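Local structure of NAD-dependent aldehyde dehydrogenase (Sinorhizobium meliloti, 3U4J) at residues S308-E314 with L408-K414; A361-A367 with D395-A399; L430-S436 with R453-V459. The protein probably oxidises aldehydes with NAD or NADP as the electron acceptor, as a tetrameric member of the aldehyde dehydrogenase family, and binds calcium in the crystal. All coordinates share one frame; numbering follows the deposited sequence.

Followed from the N terminus, strand 307-313 comes first, and contact 1 brings it beside strand 407-413, closing a loop of some ninety residues. Contact 2 lies wholly within that loop: helix 349-364 ends against the start of helix 397-400, and the chain between them supplies the antiparallel strands 368-371, 375-376 and 383-390. The two contacts touch where Ser-409 OG probably bonds to Ile-398 O. Contact 3 opens only after contact 1 has closed and joins strand 431-435 to strand 453-456 across helix 439-448. Contacts 1 and 3 belong to the same mixed sheet, with strand 275-279 between them; none of the contacts cross along the chain.

Contact 1. Residues S308-E314 with L408-K414; sequences SRLLVQE and LSTLTFK
Leu-310 and Thr-410 lie side by side on one face of a parallel strand pair, with Leu-310 CD2 3.7 Å from Thr-410 CG2. Val-312 CG1 reaches the same methyl, while Leu-408 CD1 touches Leu-310 CB; helix 317-330 covers this face. On the other face Leu-311 CD2 rests 3.9 Å from Leu-411 CB. Phe-413 is turned back over the neighbouring strand because its CG stands between backbone N and carbonyl carbon (chi1 68°). Its ring therefore takes Gln-313 CA over one face and has Leu-311 O 3.4 Å from CE2 at its edge, with Phe-280 completing an edge-to-face pair.

Backbone bonds run through this packed part, among them the nearly straight Leu-411 N to Leu-310 O (2.8 Å, 173° at the hydrogen). At the Ser-308 end a water lies between Ser-308 O, to which it donates, and Ser-409 OG, whose strongest partner is Ile-398 O; the two compete for one proton. At the other end, where Glu-314 N still bonds to Phe-413 O, the side chains of Glu-314 and Lys-414 are exposed, and Lys-414 NZ meets Glu-314 OE1 at 3.1 Å on its syn side, 30° out of the carboxylate plane, and OE2 only weakly.

Chemically, backbone bonds and apolar groups packed side by side hold the strands in register, whereas the exposed ion pair, probably screened by solvent, is likely to add little.

Contact 2. Residues A361-A367 with D395-A399; sequences AGITSGA and DMSIA
Selenomethionine Met-396 lies along Ser-365 and Ala-367, where a helix ending in a Schellman motif meets the N-terminus of a short helix. Its selenium stands 3.8 Å from Ser-365 CB and 3.9 Å from Ala-367 CB. The chain runs extended beyond CG (chi2 177°, chi3 -176°), which carries CE past the Ser-365 side chain to that residue's carbonyl oxygen. Deeper in, Ile-398 presses CG2 against Gly-362 CA at 3.7 Å, and its CD1 reaches Ala-367 CB. Gly-362, having no side chain, lets CG2 come this close to its CA. An alanine in place of Ile-398 would remove both CG2 and CD1 and is likely to open a gap over Gly-362, leaving Ala-367 CB with less to pack on.

Around this first shell, the backbone fixes the positions. Gly-366, with its positive phi of 99°, turns the chain out of helix 349-364, while Gly-366 N to Ile-363 O and Ala-367 N to Gly-362 O bind the turn to the last helical residues. Met-396 occupies the N-cap of helix 397-400. Farther out, Phe-389 of strand 383-390 backs both Ala-367 and Ile-398. No direct hydrogen bond joins the segments; instead one water bridges them, 2.8 Å from Ser-365 OG and accepting from Ile-398 N at 3.1 Å.

Contact 3. Residues L430-S436 with R453-V459; sequences LSASVWS and RCWINSV
Strands 431-435 and 453-456 run parallel, their axes 4.7 Å apart and inclined by 13°, and backbone bonds continue from Arg-453 N to Leu-430 O as far as Asn-457 N to Val-434 O at 2.7 Å. Past that last bond segment 453-459 leaves the strand, and Asn-457 takes a positive phi that swings the backbone over Trp-435. The indole is consequently roofed by main chain: Asn-457 CA makes a CH-pi contact 3.8 Å from the centroid of the six-membered ring, 22° off its normal, and Ser-458 N lies over the same face. Trp-435 NE1 bonds to Gln-277 OE1, so the indole is tied at its polar edge as well as covered.

The turn returns Ser-458 O toward the first strand, where Ser-433 OG donates to it at 2.9 Å, in the carbonyl plane. That hydroxyl sits beside the backbone N (chi1 -71°), a setting that also brings it 3.5 Å from Trp-455 CB. Trp-455 itself leans along the pair with its edge toward the first strand: CZ3 is 3.9 Å from Ser-431 CB, and Ala-432 O lies in the ring plane. Its NE1 is bonded to Asp-461 O, and His-495 of a second subunit meets the ring. At the beginning of the pair, Leu-430 CD1 runs alongside Arg-453 CD.

Helix 439-448 packs on the opposite face, touching Val-434 and Cys-454. Strand, helix and strand form a beta-alpha-beta crossover, and 453-456 pairs in parallel with a strand of the second subunit, so the sheet continues across the interface, consistent with the intersubunit sheets of the aldehyde dehydrogenase fold.

Contact 1. Residues S308-E314 with L408-K414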
# COMPACT_ATOMS: atom_id res chain seq x y z
N SER A 308 1.91 9.11 33.30
CA SER A 308 1.36 9.43 34.61
C SER A 308 1.56 8.27 35.62
O SER A 308 1.45 8.48 36.84
CB SER A 308 -0.13 9.80 34.47
OG SER A 308 -0.87 8.73 33.89
N ARG A 309 1.86 7.08 35.11
CA ARG A 309 2.26 5.93 35.93
C ARG A 309 3.68 5.51 35.60
O ARG A 309 4.04 5.28 34.43
CB ARG A 309 1.33 4.74 35.70
CG ARG A 309 -0.10 4.96 36.15
CD ARG A 309 -0.92 3.69 35.96
NE ARG A 309 -1.26 3.44 34.56
CZ ARG A 309 -1.46 2.22 34.06
NH1 ARG A 309 -1.32 1.14 34.84
NH2 ARG A 309 -1.76 2.07 32.77
N LEU A 310 4.51 5.41 36.63
CA LEU A 310 5.82 4.78 36.50
C LEU A 310 5.72 3.35 37.05
O LEU A 310 5.36 3.15 38.23
CB LEU A 310 6.89 5.60 37.24
CG LEU A 310 8.25 4.93 37.56
CD1 LEU A 310 8.90 4.48 36.24
CD2 LEU A 310 9.19 5.86 38.34
N LEU A 311 6.01 2.36 36.21
CA LEU A 311 6.08 0.95 36.64
C LEU A 311 7.55 0.59 36.56
O LEU A 311 8.12 0.52 35.47
CB LEU A 311 5.24 0.02 35.75
CG LEU A 311 3.75 0.34 35.54
CD1 LEU A 311 3.08 -0.68 34.63
CD2 LEU A 311 3.00 0.41 36.82
N VAL A 312 8.18 0.39 37.72
CA VAL A 312 9.63 0.23 37.79
C VAL A 312 10.00 -1.13 38.38
O VAL A 312 9.38 -1.59 39.35
CB VAL A 312 10.31 1.44 38.50
CG1 VAL A 312 9.75 1.66 39.94
CG2 VAL A 312 11.84 1.30 38.49
N GLN A 313 10.95 -1.80 37.73
CA GLN A 313 11.42 -3.09 38.21
C GLN A 313 12.12 -2.91 39.55
O GLN A 313 12.87 -1.94 39.76
CB GLN A 313 12.32 -3.78 37.18
CG GLN A 313 12.37 -5.32 37.35
CD GLN A 313 12.82 -6.06 36.09
OE1 GLN A 313 12.36 -7.19 35.83
NE2 GLN A 313 13.71 -5.44 35.30
N GLU A 314 11.84 -3.83 40.46
CA GLU A 314 12.25 -3.73 41.86
C GLU A 314 13.70 -3.35 42.06
O GLU A 314 14.00 -2.42 42.82
CB GLU A 314 11.98 -5.05 42.58
CG GLU A 314 10.56 -5.17 43.02
CD GLU A 314 10.32 -6.42 43.83
OE1 GLU A 314 9.20 -6.54 44.34
OE2 GLU A 314 11.23 -7.28 43.96
N LEU A 408 3.00 12.19 39.39
CA LEU A 408 3.40 10.82 39.05
C LEU A 408 3.00 9.81 40.12
O LEU A 408 3.20 10.06 41.32
CB LEU A 408 4.90 10.77 38.90
CG LEU A 408 5.54 9.47 38.40
CD1 LEU A 408 5.11 9.15 36.94
CD2 LEU A 408 7.04 9.59 38.51
N SER A 409 2.46 8.67 39.67
CA SER A 409 2.20 7.52 40.53
C SER A 409 3.19 6.41 40.20
O SER A 409 3.28 5.96 39.04
CB SER A 409 0.77 7.00 40.36
OG SER A 409 -0.15 7.95 40.85
N THR A 410 3.95 5.99 41.22
CA THR A 410 4.97 4.95 41.07
C THR A 410 4.51 3.63 41.70
O THR A 410 4.01 3.60 42.85
CB THR A 410 6.32 5.39 41.71
OG1 THR A 410 6.65 6.70 41.24
CG2 THR A 410 7.46 4.43 41.34
N LEU A 411 4.64 2.56 40.92
CA LEU A 411 4.37 1.19 41.34
C LEU A 411 5.57 0.33 40.91
O LEU A 411 6.23 0.63 39.90
CB LEU A 411 3.09 0.65 40.68
CG LEU A 411 1.74 1.33 40.87
CD1 LEU A 411 1.49 2.50 39.88
CD2 LEU A 411 0.63 0.29 40.75
N THR A 412 5.88 -0.73 41.66
CA THR A 412 7.01 -1.59 41.32
C THR A 412 6.51 -2.92 40.77
O THR A 412 5.36 -3.30 40.99
CB THR A 412 7.96 -1.89 42.55
OG1 THR A 412 7.21 -2.54 43.58
CG2 THR A 412 8.55 -0.61 43.13
N PHE A 413 7.37 -3.64 40.04
CA PHE A 413 7.02 -4.96 39.57
C PHE A 413 8.29 -5.80 39.58
O PHE A 413 9.39 -5.27 39.63
CB PHE A 413 6.44 -4.91 38.14
CG PHE A 413 7.44 -4.50 37.09
CD1 PHE A 413 8.21 -5.46 36.44
CD2 PHE A 413 7.62 -3.16 36.74
CE1 PHE A 413 9.15 -5.10 35.48
CE2 PHE A 413 8.55 -2.79 35.78
CZ PHE A 413 9.33 -3.75 35.15
N LYS A 414 8.12 -7.12 39.53
CA LYS A 414 9.28 -8.02 39.47
C LYS A 414 9.54 -8.57 38.07
O LYS A 414 10.69 -8.66 37.67
CB LYS A 414 9.11 -9.15 40.50
CG LYS A 414 10.40 -9.92 40.84
CD LYS A 414 10.53 -10.14 42.39
CE LYS A 414 9.15 -10.42 43.04
NZ LYS A 414 8.93 -9.63 44.31
O HOH W 1 -0.47 9.68 38.26

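Contact 2. Residues A361-A367 with D395-A399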
# COMPACT_ATOMS: atom_id res chain seq x y z
N ALA A 361 -6.64 12.89 47.69
CA ALA A 361 -7.10 11.50 47.65
C ALA A 361 -5.96 10.48 47.73
O ALA A 361 -6.08 9.46 48.43
CB ALA A 361 -7.97 11.25 46.42
N GLY A 362 -4.87 10.74 47.01
CA GLY A 362 -3.69 9.86 47.06
C GLY A 362 -3.12 9.71 48.47
O GLY A 362 -2.77 8.61 48.88
N ILE A 363 -3.00 10.81 49.19
CA ILE A 363 -2.52 10.79 50.58
C ILE A 363 -3.48 9.96 51.46
O ILE A 363 -3.03 9.13 52.27
CB ILE A 363 -2.34 12.25 51.11
CG1 ILE A 363 -1.37 13.02 50.20
CG2 ILE A 363 -1.83 12.26 52.59
CD1 ILE A 363 -1.48 14.55 50.29
N THR A 364 -4.78 10.17 51.30
CA THR A 364 -5.74 9.44 52.15
C THR A 364 -5.75 7.94 51.84
O THR A 364 -6.03 7.13 52.72
CB THR A 364 -7.18 10.02 52.10
OG1 THR A 364 -7.80 9.65 50.88
CG2 THR A 364 -7.20 11.53 52.24
N SER A 365 -5.40 7.58 50.60
CA SER A 365 -5.29 6.19 50.19
C SER A 365 -4.08 5.52 50.83
O SER A 365 -3.99 4.31 50.82
CB SER A 365 -5.15 6.08 48.65
OG SER A 365 -6.33 6.48 47.96
N GLY A 366 -3.13 6.30 51.35
CA GLY A 366 -1.92 5.75 51.96
C GLY A 366 -0.68 5.74 51.08
O GLY A 366 0.30 5.09 51.39
N ALA A 367 -0.74 6.44 49.94
CA ALA A 367 0.40 6.52 49.05
C ALA A 367 1.44 7.45 49.67
O ALA A 367 1.10 8.36 50.40
CB ALA A 367 -0.02 7.03 47.68
N ASP A 395 -5.43 -0.33 42.98
CA ASP A 395 -6.80 -0.03 43.42
C ASP A 395 -7.02 1.45 43.76
O ASP A 395 -8.16 1.88 43.93
CB ASP A 395 -7.15 -0.87 44.65
CG ASP A 395 -6.17 -0.64 45.80
OD1 ASP A 395 -4.94 -0.68 45.56
OD2 ASP A 395 -6.63 -0.40 46.93
N MSE A 396 -5.95 2.23 43.87
CA MSE A 396 -6.10 3.62 44.30
C MSE A 396 -6.59 4.48 43.16
O MSE A 396 -6.17 4.31 42.01
CB MSE A 396 -4.77 4.19 44.83
CG MSE A 396 -4.24 3.50 46.08
SE MSE A 396 -2.52 4.29 46.55
CE MSE A 396 -2.00 3.16 48.09
N SER A 397 -7.46 5.44 43.48
CA SER A 397 -7.93 6.40 42.49
C SER A 397 -6.78 7.09 41.73
O SER A 397 -6.92 7.35 40.54
CB SER A 397 -8.87 7.42 43.13
OG SER A 397 -8.15 8.32 43.95
N ILE A 398 -5.65 7.36 42.40
CA ILE A 398 -4.52 8.00 41.68
C ILE A 398 -3.77 7.06 40.70
O ILE A 398 -3.06 7.55 39.81
CB ILE A 398 -3.50 8.71 42.60
CG1 ILE A 398 -2.79 7.71 43.53
CG2 ILE A 398 -4.16 9.88 43.35
CD1 ILE A 398 -1.43 8.20 44.00
N ALA A 399 -3.91 5.75 40.87
CA ALA A 399 -3.41 4.80 39.86
C ALA A 399 -4.37 4.70 38.68
O ALA A 399 -3.97 4.41 37.58
CB ALA A 399 -3.18 3.41 40.45
O HOH W 2 -5.98 7.65 45.47

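Contact 3. Residues L430-S436 with R453-V459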
# COMPACT_ATOMS: atom_id res chain seq x y z
N LEU A 430 -4.15 4.78 25.53
CA LEU A 430 -3.64 5.77 24.59
C LEU A 430 -2.15 5.59 24.33
O LEU A 430 -1.74 5.41 23.18
CB LEU A 430 -3.94 7.22 25.04
CG LEU A 430 -3.62 8.28 23.96
CD1 LEU A 430 -4.29 7.97 22.61
CD2 LEU A 430 -4.02 9.70 24.43
N SER A 431 -1.34 5.66 25.38
CA SER A 431 0.10 5.60 25.20
C SER A 431 0.81 4.68 26.20
O SER A 431 0.24 4.28 27.21
CB SER A 431 0.67 7.02 25.29
OG SER A 431 0.71 7.46 26.64
N ALA A 432 2.08 4.39 25.92
CA ALA A 432 2.92 3.60 26.84
C ALA A 432 4.35 3.70 26.36
O ALA A 432 4.59 3.81 25.16
CB ALA A 432 2.47 2.13 26.86
N SER A 433 5.29 3.68 27.30
CA SER A 433 6.70 3.58 26.97
C SER A 433 7.32 2.40 27.69
O SER A 433 6.98 2.13 28.84
CB SER A 433 7.45 4.81 27.47
OG SER A 433 7.13 5.95 26.72
N VAL A 434 8.27 1.74 27.03
CA VAL A 434 9.10 0.69 27.63
C VAL A 434 10.56 1.13 27.54
O VAL A 434 11.05 1.54 26.46
CB VAL A 434 8.90 -0.69 26.95
CG1 VAL A 434 9.87 -1.73 27.52
CG2 VAL A 434 7.47 -1.15 27.15
N TRP A 435 11.24 1.12 28.69
CA TRP A 435 12.68 1.39 28.76
C TRP A 435 13.46 0.11 29.10
O TRP A 435 13.28 -0.46 30.18
CB TRP A 435 12.98 2.49 29.79
CG TRP A 435 12.32 3.84 29.48
CD1 TRP A 435 11.03 4.19 29.68
CD2 TRP A 435 12.96 5.00 28.89
NE1 TRP A 435 10.81 5.50 29.28
CE2 TRP A 435 11.98 6.02 28.80
CE3 TRP A 435 14.27 5.27 28.47
CZ2 TRP A 435 12.27 7.29 28.27
CZ3 TRP A 435 14.56 6.54 27.97
CH2 TRP A 435 13.55 7.53 27.86
N SER A 436 14.31 -0.35 28.17
CA SER A 436 15.07 -1.59 28.33
C SER A 436 16.13 -1.64 27.24
O SER A 436 15.93 -1.08 26.15
CB SER A 436 14.16 -2.82 28.24
OG SER A 436 14.93 -4.02 28.24
N ARG A 453 -0.26 4.44 20.92
CA ARG A 453 0.90 5.31 20.73
C ARG A 453 1.97 4.79 21.68
O ARG A 453 1.86 4.98 22.91
CB ARG A 453 0.55 6.78 21.05
CG ARG A 453 -0.58 7.36 20.18
CD ARG A 453 -0.97 8.77 20.59
NE ARG A 453 0.05 9.79 20.24
CZ ARG A 453 -0.17 11.10 20.26
NH1 ARG A 453 -1.39 11.56 20.54
NH2 ARG A 453 0.79 11.98 19.95
N CYS A 454 2.97 4.10 21.13
CA CYS A 454 3.95 3.42 21.96
C CYS A 454 5.32 3.96 21.69
O CYS A 454 5.58 4.46 20.59
CB CYS A 454 3.89 1.92 21.67
SG CYS A 454 2.46 1.13 22.41
N TRP A 455 6.19 3.86 22.70
CA TRP A 455 7.56 4.32 22.58
C TRP A 455 8.47 3.28 23.24
O TRP A 455 8.09 2.68 24.26
CB TRP A 455 7.79 5.63 23.32
CG TRP A 455 7.37 6.85 22.65
CD1 TRP A 455 8.16 7.71 21.96
CD2 TRP A 455 6.04 7.38 22.60
NE1 TRP A 455 7.42 8.77 21.49
CE2 TRP A 455 6.11 8.59 21.86
CE3 TRP A 455 4.80 6.95 23.09
CZ2 TRP A 455 4.97 9.37 21.60
CZ3 TRP A 455 3.67 7.75 22.85
CH2 TRP A 455 3.77 8.94 22.11
N ILE A 456 9.65 3.08 22.66
CA ILE A 456 10.70 2.32 23.34
C ILE A 456 11.86 3.27 23.62
O ILE A 456 12.31 3.97 22.71
CB ILE A 456 11.18 1.06 22.52
CG1 ILE A 456 10.10 -0.03 22.55
CG2 ILE A 456 12.51 0.48 23.12
CD1 ILE A 456 10.35 -1.22 21.65
N ASN A 457 12.31 3.34 24.88
CA ASN A 457 13.47 4.18 25.25
C ASN A 457 13.29 5.66 24.87
O ASN A 457 14.24 6.35 24.45
CB ASN A 457 14.77 3.62 24.64
CG ASN A 457 15.11 2.23 25.18
OD1 ASN A 457 15.71 1.40 24.47
ND2 ASN A 457 14.74 1.97 26.43
N SER A 458 12.06 6.12 24.99
CA SER A 458 11.71 7.47 24.61
C SER A 458 10.30 7.74 25.12
O SER A 458 9.63 6.84 25.65
CB SER A 458 11.80 7.63 23.07
OG SER A 458 11.17 6.53 22.42
N VAL A 459 9.85 8.98 25.01
CA VAL A 459 8.51 9.34 25.47
C VAL A 459 8.14 10.68 24.81
O VAL A 459 9.04 11.45 24.42
CB VAL A 459 8.44 9.43 27.02
CG1 VAL A 459 9.29 10.60 27.54
CG2 VAL A 459 7.02 9.55 27.52